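Local atomic coordinates of adenylyl-sulfate kinase 1, chloroplastic (Arabidopsis thaliana, PDB entry 3UIE), a protein that catalyses the ATP-dependent 3'-phosphorylation of adenosine 5'-phosphosulfate to 3'-phosphoadenylyl sulfate, the activated form of sulfate, in the plant chloroplast. Residues Lys38-Leu49 with Ile98-Ser106; Phe124-Pro132 with Pro165-Arg175. All coordinates share one frame; numbering follows the deposited sequence. Where two conformers were deposited one is given.

Interaction 1: residues Lys38-Leu49 with Ile98-Ser106; sequences KSTLACALNQML and IICIASLIS. With MG (magnesium ion), chain F; ANP (phosphoaminophosphonic acid-adenylate ester), chain E; ADX (adenosine-5'-phosphosulfate), chain D.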
loop_
_atom_site.group_PDB
_atom_site.type_symbol
_atom_site.label_atom_id
_atom_site.label_comp_id
_atom_site.label_asym_id
_atom_site.label_seq_id
_atom_site.Cartn_x
_atom_site.Cartn_y
_atom_site.Cartn_z
ATOM N N LYS A 38 4.311 19.555 6.400
ATOM C CA LYS A 38 3.961 18.516 5.433
ATOM C C LYS A 38 2.593 17.871 5.725
ATOM O O LYS A 38 1.750 17.741 4.831
ATOM C CB LYS A 38 5.048 17.433 5.389
ATOM C CG LYS A 38 6.439 17.927 4.980
ATOM C CD LYS A 38 7.443 16.768 5.075
ATOM C CE LYS A 38 7.484 16.136 6.471
ATOM N NZ LYS A 38 8.138 17.036 7.489
ATOM N N SER A 39 2.373 17.472 6.973
ATOM C CA SER A 39 1.133 16.781 7.339
ATOM C C SER A 39 -0.067 17.719 7.257
ATOM O O SER A 39 -1.174 17.322 6.856
ATOM C CB SER A 39 1.246 16.161 8.743
ATOM O OG SER A 39 2.221 15.131 8.717
ATOM N N THR A 40 0.158 18.967 7.635
ATOM C CA THR A 40 -0.901 19.958 7.595
ATOM C C THR A 40 -1.351 20.199 6.152
ATOM O O THR A 40 -2.552 20.274 5.856
ATOM C CB THR A 40 -0.446 21.254 8.240
ATOM O OG1 THR A 40 -0.167 21.003 9.625
ATOM C CG2 THR A 40 -1.530 22.291 8.116
ATOM N N LEU A 41 -0.380 20.318 5.260
ATOM C CA LEU A 41 -0.665 20.435 3.834
ATOM C C LEU A 41 -1.346 19.164 3.297
ATOM O O LEU A 41 -2.326 19.240 2.552
ATOM C CB LEU A 41 0.614 20.707 3.052
ATOM C CG LEU A 41 0.354 20.582 1.546
ATOM C CD1 LEU A 41 -0.505 21.738 1.049
ATOM C CD2 LEU A 41 1.648 20.472 0.776
ATOM N N ALA A 42 -0.833 17.998 3.670
ATOM C CA ALA A 42 -1.448 16.753 3.202
ATOM C C ALA A 42 -2.936 16.665 3.571
ATOM O O ALA A 42 -3.755 16.276 2.755
ATOM C CB ALA A 42 -0.685 15.529 3.718
ATOM N N CYS A 43 -3.265 17.014 4.806
ATOM C CA CYS A 43 -4.653 17.007 5.249
ATOM C C CYS A 43 -5.489 17.998 4.453
ATOM O O CYS A 43 -6.540 17.643 3.928
ATOM C CB CYS A 43 -4.759 17.299 6.752
ATOM S SG CYS A 43 -4.153 15.969 7.832
ATOM N N ALA A 44 -5.022 19.244 4.356
ATOM C CA ALA A 44 -5.772 20.271 3.633
ATOM C C ALA A 44 -6.054 19.812 2.201
ATOM O O ALA A 44 -7.167 19.968 1.699
ATOM C CB ALA A 44 -5.019 21.616 3.635
ATOM N N LEU A 45 -5.042 19.240 1.557
ATOM C CA LEU A 45 -5.174 18.740 0.194
ATOM C C LEU A 45 -6.218 17.624 0.102
ATOM O O LEU A 45 -7.088 17.632 -0.770
ATOM C CB LEU A 45 -3.808 18.254 -0.314
ATOM C CG LEU A 45 -3.687 17.639 -1.700
ATOM C CD1 LEU A 45 -4.217 18.595 -2.774
ATOM C CD2 LEU A 45 -2.223 17.290 -1.970
ATOM N N ASN A 46 -6.133 16.665 1.017
ATOM C CA ASN A 46 -7.059 15.540 1.046
ATOM C C ASN A 46 -8.486 16.052 1.227
ATOM O O ASN A 46 -9.402 15.624 0.536
ATOM C CB ASN A 46 -6.669 14.625 2.199
ATOM C CG ASN A 46 -7.431 13.300 2.207
ATOM O OD1 ASN A 46 -8.120 12.953 1.257
ATOM N ND2 ASN A 46 -7.290 12.565 3.288
ATOM N N GLN A 47 -8.663 17.001 2.137
ATOM C CA GLN A 47 -9.992 17.533 2.396
ATOM C C GLN A 47 -10.574 18.171 1.136
ATOM O O GLN A 47 -11.742 17.976 0.804
ATOM C CB GLN A 47 -9.923 18.570 3.513
ATOM C CG GLN A 47 -11.199 19.347 3.684
ATOM C CD GLN A 47 -12.238 18.577 4.465
ATOM O OE1 GLN A 47 -12.008 17.437 4.874
ATOM N NE2 GLN A 47 -13.391 19.200 4.685
ATOM N N MET A 48 -9.741 18.942 0.446
ATOM C CA MET A 48 -10.164 19.694 -0.731
ATOM C C MET A 48 -10.481 18.742 -1.889
ATOM O O MET A 48 -11.477 18.915 -2.599
ATOM C CB MET A 48 -9.053 20.677 -1.121
ATOM C CG MET A 48 -9.384 21.632 -2.244
ATOM S SD MET A 48 -8.065 22.889 -2.374
ATOM C CE MET A 48 -8.191 23.645 -0.767
ATOM N N LEU A 49 -9.647 17.723 -2.073
ATOM C CA LEU A 49 -9.869 16.775 -3.158
ATOM C C LEU A 49 -11.098 15.916 -2.883
ATOM O O LEU A 49 -11.893 15.645 -3.778
ATOM C CB LEU A 49 -8.641 15.888 -3.360
ATOM C CG LEU A 49 -7.471 16.623 -4.014
ATOM C CD1 LEU A 49 -6.200 15.794 -3.912
ATOM C CD2 LEU A 49 -7.792 16.976 -5.465
ATOM N N ILE A 98 -5.503 5.773 -7.183
ATOM C CA ILE A 98 -5.629 6.685 -6.050
ATOM C C ILE A 98 -4.626 7.833 -6.170
ATOM O O ILE A 98 -3.527 7.633 -6.665
ATOM C CB ILE A 98 -5.311 5.925 -4.740
ATOM C CG1 ILE A 98 -6.224 4.706 -4.589
ATOM C CG2 ILE A 98 -5.401 6.846 -3.544
ATOM C CD1 ILE A 98 -7.659 5.054 -4.478
ATOM N N ILE A 99 -5.016 9.024 -5.715
ATOM C CA ILE A 99 -4.083 10.134 -5.549
ATOM C C ILE A 99 -3.414 9.921 -4.206
ATOM O O ILE A 99 -4.003 10.168 -3.152
ATOM C CB ILE A 99 -4.808 11.490 -5.598
ATOM C CG1 ILE A 99 -5.451 11.671 -6.980
ATOM C CG2 ILE A 99 -3.828 12.662 -5.299
ATOM C CD1 ILE A 99 -6.561 12.712 -7.040
ATOM N N CYS A 100 -2.189 9.415 -4.249
ATOM C CA CYS A 100 -1.493 9.037 -3.024
ATOM C C CYS A 100 -0.591 10.166 -2.553
ATOM O O CYS A 100 0.310 10.580 -3.280
ATOM C CB CYS A 100 -0.654 7.771 -3.275
ATOM S SG CYS A 100 0.127 7.132 -1.781
ATOM N N ILE A 101 -0.843 10.671 -1.344
ATOM C CA ILE A 101 -0.061 11.774 -0.805
ATOM C C ILE A 101 0.920 11.229 0.222
ATOM O O ILE A 101 0.509 10.720 1.256
ATOM C CB ILE A 101 -0.971 12.798 -0.114
ATOM C CG1 ILE A 101 -2.051 13.286 -1.092
ATOM C CG2 ILE A 101 -0.131 13.974 0.451
ATOM C CD1 ILE A 101 -3.216 13.984 -0.400
ATOM N N ALA A 102 2.211 11.294 -0.085
ATOM C CA ALA A 102 3.215 10.804 0.848
ATOM C C ALA A 102 3.819 11.979 1.584
ATOM O O ALA A 102 4.307 12.920 0.970
ATOM C CB ALA A 102 4.293 10.007 0.108
ATOM N N SER A 103 3.773 11.938 2.906
ATOM C CA SER A 103 4.250 13.049 3.733
ATOM C C SER A 103 5.322 12.555 4.695
ATOM O O SER A 103 4.999 12.087 5.775
ATOM C CB SER A 103 3.074 13.652 4.511
ATOM O OG SER A 103 3.492 14.589 5.500
ATOM N N LEU A 104 6.580 12.626 4.280
ATOM C CA LEU A 104 7.704 12.090 5.037
ATOM C C LEU A 104 8.810 13.117 4.937
ATOM O O LEU A 104 8.935 13.778 3.905
ATOM C CB LEU A 104 8.224 10.827 4.353
ATOM C CG LEU A 104 7.865 9.383 4.654
ATOM C CD1 LEU A 104 6.432 9.068 4.260
ATOM C CD2 LEU A 104 8.834 8.502 3.880
ATOM N N ILE A 105 9.626 13.252 5.982
ATOM C CA ILE A 105 10.781 14.151 5.898
ATOM C C ILE A 105 11.606 13.824 4.659
ATOM O O ILE A 105 11.999 14.716 3.910
ATOM C CB ILE A 105 11.665 14.090 7.168
ATOM C CG1 ILE A 105 10.876 14.581 8.381
ATOM C CG2 ILE A 105 12.938 14.935 6.981
ATOM C CD1 ILE A 105 11.639 14.478 9.704
ATOM N N SER A 106 11.840 12.530 4.445
ATOM C CA SER A 106 12.580 12.016 3.279
ATOM C C SER A 106 13.756 12.903 2.882
ATOM O O SER A 106 13.759 13.498 1.809
ATOM C CB SER A 106 11.641 11.768 2.087
ATOM O OG SER A 106 10.761 12.859 1.866
HETATM MG MG MG F . 4.036 15.319 10.015
HETATM P PG ANP E . 6.962 16.254 10.937
HETATM O O1G ANP E . 7.804 16.142 12.307
HETATM O O2G ANP E . 5.802 15.265 11.093
HETATM O O3G ANP E . 7.848 15.900 9.767
HETATM P PB ANP E . 5.442 18.308 9.489
HETATM O O1B ANP E . 4.219 17.352 9.261
HETATM O O2B ANP E . 6.271 18.752 8.260
HETATM N N3B ANP E . 6.271 17.793 10.890
HETATM P PA ANP E . 3.166 19.720 10.636
HETATM O O1A ANP E . 2.882 18.798 11.769
HETATM O O2A ANP E . 2.195 19.598 9.507
HETATM O O3A ANP E . 4.668 19.523 10.221
HETATM O "O5'" ANP E . 3.167 21.223 11.119
HETATM C "C5'" ANP E . 3.947 21.669 12.175
HETATM C "C4'" ANP E . 3.424 22.806 12.854
HETATM O "O4'" ANP E . 3.448 23.973 11.975
HETATM C "C3'" ANP E . 2.020 22.522 13.172
HETATM O "O3'" ANP E . 1.778 22.785 14.537
HETATM C "C2'" ANP E . 1.224 23.398 12.324
HETATM O "O2'" ANP E . 0.198 24.021 13.047
HETATM C "C1'" ANP E . 2.155 24.434 11.820
HETATM N N9 ANP E . 1.843 24.738 10.417
HETATM C C8 ANP E . 1.600 23.811 9.480
HETATM N N7 ANP E . 1.359 24.443 8.340
HETATM C C5 ANP E . 1.440 25.771 8.552
HETATM C C6 ANP E . 1.272 26.868 7.721
HETATM N N6 ANP E . 0.931 26.670 6.319
HETATM N N1 ANP E . 1.427 28.094 8.243
HETATM C C2 ANP E . 1.737 28.256 9.543
HETATM N N3 ANP E . 1.899 27.227 10.365
HETATM C C4 ANP E . 1.754 25.969 9.892
HETATM S SB ADX D . 12.262 10.031 7.419
HETATM O O1B ADX D . 12.553 8.636 7.596
HETATM O O2B ADX D . 13.535 10.786 7.433
HETATM O O3B ADX D . 11.590 10.287 6.129
HETATM P PA ADX D . 9.860 10.314 8.789
HETATM O O1A ADX D . 9.475 8.907 8.411
HETATM O O2A ADX D . 8.987 11.350 8.098
HETATM O O3A ADX D . 11.419 10.557 8.555
HETATM O "O5'" ADX D . 9.680 10.432 10.351
HETATM C "C5'" ADX D . 9.709 11.691 10.954
HETATM C "C4'" ADX D . 9.033 11.794 12.220
HETATM O "O4'" ADX D . 9.705 10.982 13.178
HETATM C "C3'" ADX D . 9.109 13.201 12.693
HETATM O "O3'" ADX D . 7.814 13.665 12.912
HETATM C "C2'" ADX D . 9.736 13.166 13.949
HETATM O "O2'" ADX D . 8.748 13.498 14.866
HETATM C "C1'" ADX D . 10.138 11.774 14.242
HETATM N N9 ADX D . 11.544 11.659 14.523
HETATM C C8 ADX D . 12.093 10.952 15.539
HETATM N N7 ADX D . 13.433 11.012 15.435
HETATM C C5 ADX D . 13.734 11.759 14.351
HETATM C C6 ADX D . 14.939 12.172 13.750
HETATM N N6 ADX D . 16.190 11.763 14.305
HETATM N N1 ADX D . 14.907 12.954 12.641
HETATM C C2 ADX D . 13.731 13.330 12.110
HETATM N N3 ADX D . 12.557 12.949 12.663
HETATM C C4 ADX D . 12.528 12.170 13.767
HETATM O O HOH W 1 4.868 14.220 8.219
HETATM O O HOH W 2 2.945 16.083 11.527
HETATM O O HOH W 3 3.574 13.443 10.766
#
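Lys38 opens helix 38-49 against Ser103 and Leu104, with CD beside Leu104 O and CB 3.2 Å from Ser103 OG in the conformer given for that serine. Its chain is extended at first, then bends at chi3 (-56°) and chi4 (-71°), which curls the ammonium back to the nucleotide analogue: NZ donates to ANP O3G at 2.6 Å and to O2B, bridging the gamma and beta phosphates, and also to Gly32 O. This is the Walker A lysine of the P-loop. Ser39 binds magnesium through OG at 2.2 Å and is hydrogen-bonded to Asp60. In the conformer given, Ser103 OG bonds to Asp60 and to a water on the metal, so the end of the strand can supply a second shell. The backbone amides of Lys38, Ser39 and Thr40 donate to phosphate oxygens at the start of the helix, and Thr40 OG1 adds a bond to ANP O2A. Beyond the phosphates the contact turns apolar. Ala42 CB sits on Ile101 CG2 at 3.7 Å. Leu45 crosses Ile101 obliquely, CD2 to CD1 at 3.8 Å, and Leu49 CD1 reaches Ile99 CG2. In the loop that follows the strand, the amides of Ile105 and Ser106 bind APS, at ADX O2A (2.9 Å) and O3B, which brings APS and the ATP analogue to one end of the contact; Ser106 is, by similarity, probably the phosphoserine intermediate. The helix runs nearly antiparallel to strand 99-103, at 165°, with helix 181-195 against Leu45 and Met48 and strand 56-60 under Asn46 and Leu49; Cys100 faces helix 76-95 across the sheet.

Interaction 2: residues Phe124-Pro132 with Pro165-Arg175; sequences FVEVFMDVP and PPLNCEISLGR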
loop_
_atom_site.group_PDB
_atom_site.type_symbol
_atom_site.label_atom_id
_atom_site.label_comp_id
_atom_site.label_asym_id
_atom_site.label_seq_id
_atom_site.Cartn_x
_atom_site.Cartn_y
_atom_site.Cartn_z
ATOM N N PHE A 124 4.665 11.337 -10.689
ATOM C CA PHE A 124 5.303 11.642 -9.415
ATOM C C PHE A 124 5.459 13.150 -9.291
ATOM O O PHE A 124 6.183 13.771 -10.064
ATOM C CB PHE A 124 6.664 10.954 -9.345
ATOM C CG PHE A 124 7.356 11.082 -8.020
ATOM C CD1 PHE A 124 7.182 10.112 -7.052
ATOM C CD2 PHE A 124 8.212 12.151 -7.755
ATOM C CE1 PHE A 124 7.827 10.188 -5.842
ATOM C CE2 PHE A 124 8.866 12.235 -6.538
ATOM C CZ PHE A 124 8.666 11.237 -5.578
ATOM N N VAL A 125 4.751 13.738 -8.336
ATOM C CA VAL A 125 4.751 15.181 -8.156
ATOM C C VAL A 125 5.457 15.503 -6.861
ATOM O O VAL A 125 4.897 15.316 -5.782
ATOM C CB VAL A 125 3.320 15.729 -8.094
ATOM C CG1 VAL A 125 3.337 17.268 -7.973
ATOM C CG2 VAL A 125 2.532 15.269 -9.329
ATOM N N GLU A 126 6.690 15.989 -6.965
ATOM C CA GLU A 126 7.483 16.280 -5.776
ATOM C C GLU A 126 7.137 17.667 -5.256
ATOM O O GLU A 126 7.266 18.659 -5.968
ATOM C CB GLU A 126 8.970 16.175 -6.114
ATOM C CG GLU A 126 9.902 16.179 -4.920
ATOM C CD GLU A 126 11.329 15.849 -5.317
ATOM O OE1 GLU A 126 11.631 15.909 -6.526
ATOM O OE2 GLU A 126 12.142 15.516 -4.423
ATOM N N VAL A 127 6.713 17.727 -4.001
ATOM C CA VAL A 127 6.247 18.957 -3.384
ATOM C C VAL A 127 7.174 19.315 -2.225
ATOM O O VAL A 127 7.291 18.550 -1.275
ATOM C CB VAL A 127 4.793 18.790 -2.869
ATOM C CG1 VAL A 127 4.326 20.040 -2.146
ATOM C CG2 VAL A 127 3.864 18.449 -4.032
ATOM N N PHE A 128 7.866 20.454 -2.329
ATOM C CA PHE A 128 8.845 20.851 -1.320
ATOM C C PHE A 128 8.218 21.869 -0.380
ATOM O O PHE A 128 7.780 22.938 -0.814
ATOM C CB PHE A 128 10.082 21.470 -2.007
ATOM C CG PHE A 128 11.172 21.923 -1.058
ATOM C CD1 PHE A 128 11.408 21.270 0.144
ATOM C CD2 PHE A 128 11.967 23.017 -1.383
ATOM C CE1 PHE A 128 12.417 21.695 0.997
ATOM C CE2 PHE A 128 12.971 23.452 -0.527
ATOM C CZ PHE A 128 13.197 22.789 0.669
ATOM N N MET A 129 8.177 21.540 0.912
ATOM C CA MET A 129 7.799 22.516 1.921
ATOM C C MET A 129 9.024 23.380 2.234
ATOM O O MET A 129 9.833 23.057 3.111
ATOM C CB MET A 129 7.285 21.830 3.184
ATOM C CG MET A 129 6.103 20.858 2.942
ATOM S SD MET A 129 4.762 21.584 1.958
ATOM C CE MET A 129 4.099 22.771 3.127
ATOM N N ASP A 130 9.152 24.477 1.499
ATOM C CA ASP A 130 10.337 25.323 1.544
ATOM C C ASP A 130 10.273 26.278 2.739
ATOM O O ASP A 130 10.107 27.480 2.570
ATOM C CB ASP A 130 10.423 26.110 0.233
ATOM C CG ASP A 130 11.723 26.888 0.088
ATOM O OD1 ASP A 130 12.663 26.670 0.886
ATOM O OD2 ASP A 130 11.791 27.717 -0.842
ATOM N N VAL A 131 10.411 25.724 3.938
ATOM C CA VAL A 131 10.342 26.484 5.169
ATOM C C VAL A 131 11.682 26.348 5.873
ATOM O O VAL A 131 12.121 25.242 6.164
ATOM C CB VAL A 131 9.227 25.937 6.086
ATOM C CG1 VAL A 131 9.118 26.768 7.364
ATOM C CG2 VAL A 131 7.897 25.911 5.331
ATOM N N PRO A 132 12.341 27.480 6.145
ATOM C CA PRO A 132 13.702 27.454 6.691
ATOM C C PRO A 132 13.770 26.807 8.070
ATOM O O PRO A 132 12.804 26.851 8.826
ATOM C CB PRO A 132 14.080 28.940 6.770
ATOM C CG PRO A 132 12.778 29.661 6.879
ATOM C CD PRO A 132 11.774 28.838 6.102
ATOM N N PRO A 165 17.492 19.476 -0.045
ATOM C CA PRO A 165 16.301 19.930 -0.769
ATOM C C PRO A 165 16.252 19.439 -2.217
ATOM O O PRO A 165 17.286 19.174 -2.828
ATOM C CB PRO A 165 16.430 21.457 -0.723
ATOM C CG PRO A 165 17.880 21.697 -0.571
ATOM C CD PRO A 165 18.368 20.597 0.325
ATOM N N PRO A 166 15.040 19.309 -2.764
ATOM C CA PRO A 166 14.885 18.912 -4.162
ATOM C C PRO A 166 15.493 19.976 -5.068
ATOM O O PRO A 166 15.396 21.157 -4.768
ATOM C CB PRO A 166 13.365 18.875 -4.353
ATOM C CG PRO A 166 12.811 18.704 -2.979
ATOM C CD PRO A 166 13.744 19.467 -2.081
ATOM N N LEU A 167 16.107 19.541 -6.157
ATOM C CA LEU A 167 16.753 20.453 -7.095
ATOM C C LEU A 167 15.798 20.857 -8.204
ATOM O O LEU A 167 15.982 21.880 -8.847
ATOM C CB LEU A 167 17.990 19.794 -7.701
ATOM C CG LEU A 167 19.043 19.347 -6.692
ATOM C CD1 LEU A 167 20.244 18.759 -7.399
ATOM C CD2 LEU A 167 19.441 20.508 -5.807
ATOM N N ASN A 168 14.772 20.048 -8.437
ATOM C CA ASN A 168 13.886 20.314 -9.555
ATOM C C ASN A 168 12.473 19.827 -9.299
ATOM O O ASN A 168 11.932 19.036 -10.068
ATOM C CB ASN A 168 14.434 19.656 -10.824
ATOM C CG ASN A 168 13.853 20.265 -12.079
ATOM O OD1 ASN A 168 13.459 21.432 -12.082
ATOM N ND2 ASN A 168 13.782 19.477 -13.150
ATOM N N CYS A 169 11.871 20.288 -8.214
ATOM C CA CYS A 169 10.570 19.729 -7.841
ATOM C C CYS A 169 9.472 20.415 -8.632
ATOM O O CYS A 169 9.671 21.518 -9.158
ATOM C CB CYS A 169 10.332 19.859 -6.342
ATOM S SG CYS A 169 10.290 21.532 -5.747
ATOM N N GLU A 170 8.324 19.750 -8.727
ATOM C CA GLU A 170 7.189 20.252 -9.488
ATOM C C GLU A 170 6.535 21.431 -8.773
ATOM O O GLU A 170 6.053 22.361 -9.413
ATOM C CB GLU A 170 6.153 19.139 -9.688
ATOM C CG GLU A 170 6.483 18.133 -10.786
ATOM C CD GLU A 170 7.634 17.204 -10.448
ATOM O OE1 GLU A 170 7.941 17.027 -9.255
ATOM O OE2 GLU A 170 8.235 16.633 -11.386
ATOM N N ILE A 171 6.507 21.384 -7.445
ATOM C CA ILE A 171 5.840 22.424 -6.672
ATOM C C ILE A 171 6.656 22.770 -5.437
ATOM O O ILE A 171 7.104 21.878 -4.725
ATOM C CB ILE A 171 4.437 21.967 -6.199
ATOM C CG1 ILE A 171 3.588 21.499 -7.370
ATOM C CG2 ILE A 171 3.710 23.102 -5.477
ATOM C CD1 ILE A 171 2.201 20.971 -6.925
ATOM N N SER A 172 6.883 24.062 -5.210
ATOM C CA SER A 172 7.520 24.519 -3.981
ATOM C C SER A 172 6.534 25.369 -3.189
ATOM O O SER A 172 5.920 26.278 -3.738
ATOM C CB SER A 172 8.779 25.334 -4.290
ATOM O OG SER A 172 9.492 25.619 -3.103
ATOM N N LEU A 173 6.392 25.080 -1.898
ATOM C CA LEU A 173 5.401 25.769 -1.068
ATOM C C LEU A 173 6.026 26.397 0.162
ATOM O O LEU A 173 7.077 25.957 0.627
ATOM C CB LEU A 173 4.296 24.794 -0.624
ATOM C CG LEU A 173 3.479 24.099 -1.714
ATOM C CD1 LEU A 173 2.608 23.029 -1.061
ATOM C CD2 LEU A 173 2.623 25.099 -2.447
ATOM N N GLY A 174 5.376 27.434 0.685
ATOM C CA GLY A 174 5.695 27.910 2.018
ATOM C C GLY A 174 6.746 28.999 2.067
ATOM O O GLY A 174 6.946 29.614 3.116
ATOM N N ARG A 175 7.431 29.222 0.952
ATOM C CA ARG A 175 8.411 30.300 0.874
ATOM C C ARG A 175 7.661 31.607 0.673
ATOM O O ARG A 175 7.032 31.830 -0.366
ATOM C CB ARG A 175 9.418 30.056 -0.252
ATOM C CG ARG A 175 10.432 31.174 -0.461
ATOM C CD ARG A 175 11.250 31.454 0.790
ATOM N NE ARG A 175 12.027 30.301 1.227
ATOM C CZ ARG A 175 12.978 30.356 2.152
ATOM N NH1 ARG A 175 13.278 31.516 2.725
ATOM N NH2 ARG A 175 13.634 29.254 2.497
HETATM O O HOH W 4 13.815 17.259 -7.830
#
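Strands 124-129 and 171-173 run parallel, 19° apart, pairing Val127 with Ile171, Phe128 with Ser172 and Met129 with Leu173 through a ladder that includes Phe128 N to Ile171 O (2.9 Å) and Leu173 N to Phe128 O. Just before the ladder, Glu170 bends at chi2 (71°) to bring its carboxylate back to the neighbouring strand, where OE1 takes the amide of Glu126 at 2.8 Å from above the carboxylate plane. On one face of the sheet Val127 CG1 meets Leu173 CD1 at 3.6 Å, while Met129 SD packs on the same methyl. The other face carries Phe128. Pro166 CD lies over its ring, 3.8 Å from the centroid, a CH-pi contact; Pro165 CB approaches CZ obliquely, and Cys169 SG rests against Phe128 CB. Glu126 stretches out across Pro166, and its carboxylate ends in salt bridges to Arg112 and Arg116, while Glu170 shares Arg116. Past the strands, Asp130 turns CG anti to its amide nitrogen (chi1 -172°) and meets the guanidinium of Arg175 at its edge: OD1 accepts from NH2 at 3.2 Å, in the guanidinium plane, and OD2 takes a weak bond from NE. Arg175 is poorly ordered, so this is a loose surface bridge. With an alanine here, Arg175 would probably be left without its carboxylate partner. Gly174 fits because a CB would press on Val131 CG2 at a backbone conformation that itself calls for glycine. The chemistry thus divides: backbone bonds and aliphatic packing join the edge strand to the sheet, whereas the two glutamates, sharing Arg116, probably have their mutual repulsion offset by the arginines of helix 109-117.

From the N terminus, the chain enters interaction 1 at helix 38-49, passes through strand 56-60 and helix 76-95, and closes that loop when strand 99-103 comes in beneath the helix. Interaction 2 opens only afterwards, at strand 124-129, and closes across the helices 133-139 and 144-149 with strand 171-173; the two loops therefore follow one another in series, neither nesting nor crossing. Both reach the same five-stranded parallel sheet, on opposite sides of central strand 26-31. The helix of interaction 1 spans them: Leu41 CD2 packs on Val127 CG1 at 4.0 Å and also touches Leu173 and Met129, tying the P-loop helix to the edge strand.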